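Local coordinates for HcgC (Methanococcus maripaludis S2, PDB 5O4J), which probably methylates a ring carbon of a pyridinol precursor with S-adenosyl-L-methionine, a step in making the iron-guanylylpyridinol cofactor of [Fe]-hydrogenase, at residues Leu195-Tyr200 against Val232-His237. Numbering follows the deposited sequence.
Sequences LDSVLY and VSSIDH. With 9KH (6-carboxy methyl-4-hydroxy-2-pyridinol), chain K.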
ATOM      1  N   LEU A 195      -5.571   2.607  12.560  1.00 22.97           N
ATOM      2  CA  LEU A 195      -6.478   2.477  13.692  1.00 23.55           C
ATOM      3  C   LEU A 195      -7.038   3.840  14.086  1.00 22.57           C
ATOM      4  O   LEU A 195      -6.334   4.855  14.055  1.00 19.89           O
ATOM      5  CB  LEU A 195      -5.762   1.852  14.890  1.00 20.86           C
ATOM      6  CG  LEU A 195      -5.299   0.406  14.754  1.00 21.13           C
ATOM      7  CD1 LEU A 195      -4.417   0.042  15.947  1.00 23.05           C
ATOM      8  CD2 LEU A 195      -6.482  -0.559  14.622  1.00 23.93           C
ATOM      9  N   ASP A 196      -8.316   3.865  14.468  1.00 21.50           N
ATOM     10  CA  ASP A 196      -8.920   5.119  14.889  1.00 23.57           C
ATOM     11  C   ASP A 196      -8.126   5.742  16.023  1.00 23.76           C
ATOM     12  O   ASP A 196      -7.743   5.061  16.980  1.00 23.44           O
ATOM     13  CB  ASP A 196     -10.363   4.903  15.348  1.00 27.23           C
ATOM     14  CG  ASP A 196     -11.024   6.194  15.757  1.00 32.74           C
ATOM     15  OD1 ASP A 196     -10.971   7.140  14.953  1.00 31.80           O
ATOM     16  OD2 ASP A 196     -11.592   6.273  16.867  1.00 36.64           O
ATOM     17  N   SER A 197      -7.888   7.050  15.905  1.00 22.41           N
ATOM     18  CA  SER A 197      -7.279   7.938  16.900  1.00 22.41           C
ATOM     19  C   SER A 197      -5.750   7.906  16.884  1.00 22.43           C
ATOM     20  O   SER A 197      -5.142   8.673  17.631  1.00 22.37           O
ATOM     21  CB  SER A 197      -7.749   7.649  18.332  1.00 25.67           C
ATOM     22  OG  SER A 197      -6.962   6.655  18.955  1.00 25.32           O
ATOM     23  N   VAL A 198      -5.108   7.061  16.079  1.00 21.29           N
ATOM     24  CA  VAL A 198      -3.650   7.090  16.005  1.00 19.15           C
ATOM     25  C   VAL A 198      -3.215   8.359  15.288  1.00 21.84           C
ATOM     26  O   VAL A 198      -3.747   8.701  14.224  1.00 21.38           O
ATOM     27  CB  VAL A 198      -3.112   5.836  15.300  1.00 19.47           C
ATOM     28  CG1 VAL A 198      -1.600   5.966  15.030  1.00 17.93           C
ATOM     29  CG2 VAL A 198      -3.413   4.595  16.137  1.00 22.17           C
ATOM     30  N   LEU A 199      -2.261   9.078  15.895  1.00 20.08           N
ATOM     31  CA  LEU A 199      -1.628  10.238  15.271  1.00 18.56           C
ATOM     32  C   LEU A 199      -0.462   9.813  14.388  1.00 16.56           C
ATOM     33  O   LEU A 199      -0.358  10.230  13.232  1.00 18.71           O
ATOM     34  CB  LEU A 199      -1.122  11.192  16.346  1.00 22.01           C
ATOM     35  CG  LEU A 199      -2.145  11.971  17.170  1.00 25.88           C
ATOM     36  CD1 LEU A 199      -2.986  11.044  18.019  1.00 30.55           C
ATOM     37  CD2 LEU A 199      -1.434  12.970  18.072  1.00 25.99           C
ATOM     38  N   TYR A 200       0.451   9.027  14.938  1.00 17.63           N
ATOM     39  CA  TYR A 200       1.551   8.506  14.134  1.00 18.33           C
ATOM     40  C   TYR A 200       2.075   7.250  14.804  1.00 19.83           C
ATOM     41  O   TYR A 200       1.785   6.982  15.972  1.00 21.49           O
ATOM     42  CB  TYR A 200       2.659   9.550  13.932  1.00 20.33           C
ATOM     43  CG  TYR A 200       3.420   9.984  15.179  1.00 19.63           C
ATOM     44  CD1 TYR A 200       4.495   9.241  15.659  1.00 19.42           C
ATOM     45  CD2 TYR A 200       3.081  11.142  15.850  1.00 20.40           C
ATOM     46  CE1 TYR A 200       5.202   9.637  16.792  1.00 20.69           C
ATOM     47  CE2 TYR A 200       3.779  11.548  16.989  1.00 22.09           C
ATOM     48  CZ  TYR A 200       4.837  10.793  17.445  1.00 21.49           C
ATOM     49  OH  TYR A 200       5.539  11.189  18.553  1.00 21.46           O
ATOM     50  N   VAL A 232       3.420   3.905  19.524  1.00 18.43           N
ATOM     51  CA  VAL A 232       2.280   4.552  18.891  1.00 17.41           C
ATOM     52  C   VAL A 232       1.871   5.774  19.697  1.00 20.43           C
ATOM     53  O   VAL A 232       1.872   5.744  20.934  1.00 22.33           O
ATOM     54  CB  VAL A 232       1.083   3.587  18.755  1.00 20.63           C
ATOM     55  CG1 VAL A 232       0.034   4.219  17.857  1.00 22.39           C
ATOM     56  CG2 VAL A 232       1.530   2.242  18.219  1.00 27.38           C
ATOM     57  N   SER A 233       1.483   6.829  18.986  1.00 18.60           N
ATOM     58  CA  SER A 233       0.873   8.025  19.562  1.00 17.50           C
ATOM     59  C   SER A 233      -0.593   8.054  19.139  1.00 19.40           C
ATOM     60  O   SER A 233      -0.897   7.998  17.940  1.00 21.53           O
ATOM     61  CB  SER A 233       1.609   9.282  19.096  1.00 20.63           C
ATOM     62  OG  SER A 233       1.034  10.462  19.639  1.00 22.10           O
ATOM     63  N   SER A 234      -1.507   8.105  20.111  1.00 21.14           N
ATOM     64  CA  SER A 234      -2.929   8.032  19.804  1.00 20.11           C
ATOM     65  C   SER A 234      -3.751   8.751  20.872  1.00 21.47           C
ATOM     66  O   SER A 234      -3.307   8.953  22.006  1.00 22.01           O
ATOM     67  CB  SER A 234      -3.395   6.576  19.691  1.00 22.27           C
ATOM     68  OG  SER A 234      -3.315   5.913  20.939  1.00 23.07           O
ATOM     69  N   ILE A 235      -4.987   9.098  20.506  1.00 21.51           N
ATOM     70  CA  ILE A 235      -5.899   9.684  21.483  1.00 23.34           C
ATOM     71  C   ILE A 235      -6.489   8.604  22.369  1.00 27.01           C
ATOM     72  O   ILE A 235      -6.635   8.792  23.580  1.00 26.06           O
ATOM     73  CB  ILE A 235      -7.019  10.476  20.786  1.00 25.04           C
ATOM     74  CG1 ILE A 235      -6.460  11.467  19.763  1.00 29.10           C
ATOM     75  CG2 ILE A 235      -7.901  11.185  21.830  1.00 22.80           C
ATOM     76  CD1 ILE A 235      -5.502  12.487  20.329  1.00 29.68           C
ATOM     77  N   ASP A 236      -6.857   7.473  21.775  1.00 25.93           N
ATOM     78  CA  ASP A 236      -7.555   6.394  22.453  1.00 23.93           C
ATOM     79  C   ASP A 236      -6.652   5.180  22.610  1.00 24.46           C
ATOM     80  O   ASP A 236      -5.577   5.078  22.010  1.00 24.64           O
ATOM     81  CB  ASP A 236      -8.829   6.024  21.689  1.00 30.13           C
ATOM     82  CG  ASP A 236      -9.811   7.176  21.610  1.00 38.43           C
ATOM     83  OD1 ASP A 236      -9.848   7.993  22.555  1.00 41.82           O
ATOM     84  OD2 ASP A 236     -10.545   7.265  20.609  1.00 43.80           O
ATOM     85  N   HIS A 237      -7.117   4.235  23.420  1.00 26.43           N
ATOM     86  CA  HIS A 237      -6.349   3.025  23.656  1.00 25.97           C
ATOM     87  C   HIS A 237      -6.226   2.218  22.372  1.00 25.37           C
ATOM     88  O   HIS A 237      -7.218   1.974  21.678  1.00 26.63           O
ATOM     89  CB  HIS A 237      -7.002   2.184  24.752  1.00 34.52           C
ATOM     90  CG  HIS A 237      -6.974   2.837  26.096  1.00 41.57           C
ATOM     91  ND1 HIS A 237      -5.891   2.752  26.944  1.00 44.86           N
ATOM     92  CD2 HIS A 237      -7.909   3.567  26.750  1.00 46.17           C
ATOM     93  CE1 HIS A 237      -6.150   3.424  28.053  1.00 48.42           C
ATOM     94  NE2 HIS A 237      -7.369   3.924  27.962  1.00 44.59           N
TER
HETATM   95  C2  9KH K 302      -0.363  17.905  18.465  1.00 49.81           C
HETATM   96  C3  9KH K 302       0.213  17.120  17.481  1.00 51.38           C
HETATM   97  C4  9KH K 302       0.866  15.953  17.832  1.00 46.61           C
HETATM   98  C6  9KH K 302       0.384  16.320  20.099  1.00 46.30           C
HETATM   99  O1  9KH K 302      -1.003  19.054  18.124  1.00 42.25           O
HETATM  100  N5  9KH K 302       0.937  15.570  19.118  1.00 44.63           N
HETATM  101  C7  9KH K 302      -0.276  17.506  19.792  1.00 50.60           C
HETATM  102  O8  9KH K 302       0.483  15.898  21.386  1.00 39.95           O
HETATM  103  C9  9KH K 302       0.128  17.537  16.036  1.00 48.11           C
HETATM  104  C10 9KH K 302       1.488  15.087  16.767  1.00 41.36           C
HETATM  105  C12 9KH K 302       2.803  15.652  16.283  1.00 31.42           C
HETATM  106  O13 9KH K 302       3.099  15.416  15.100  1.00 22.52           O
HETATM  107  O14 9KH K 302       3.541  16.295  17.065  1.00 28.61           O
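A classic beta bulge at the wall of the pyridinol pocket, to which L199 belongs, joins 195-200 to 232-237: L199 and Y200 both face S233. The carbonyl of S233 takes the amide of L199 (N to O 2.7 Å) and, weakly, that of Y200, while S233 N returns a nearly straight bond to Y200 O (3.0 Å, 173° at the hydrogen). Serine's short side chain lets the Y200 ring lie close over its CB, 3.9 Å from the centroid, in a CH-pi contact; the phenol OH reaches E209 of the second subunit. L199, its CG anti to the carbonyl carbon (chi1 -70°), has a forked end that sets CD1 against I235 CD1 and CD2 3.7 Å from N5 of the pyridinol. The paired strands, 198-203 and 230-234, are neighbours in a four-stranded antiparallel sheet. On the face opposite S233 and Y200, branched V198 and V232 cross at about a right angle, CG1 to CG1, and pack on helix 177-193. Where 230-234 ends and 198-203 begins, S197, third residue of the type II turn L195-V198, receives I235 N at its O from above the carbonyl plane; its OG accepts D236 N (2.9 Å) and donates to D196 O. S234 OG donates to D236 O (2.6 Å), tying down the chain beyond 230-234. With an alanine in place of S197, the D236 amide and D196 carbonyl are likely to lose their shared partner, though the backbone bond from I235 would remain.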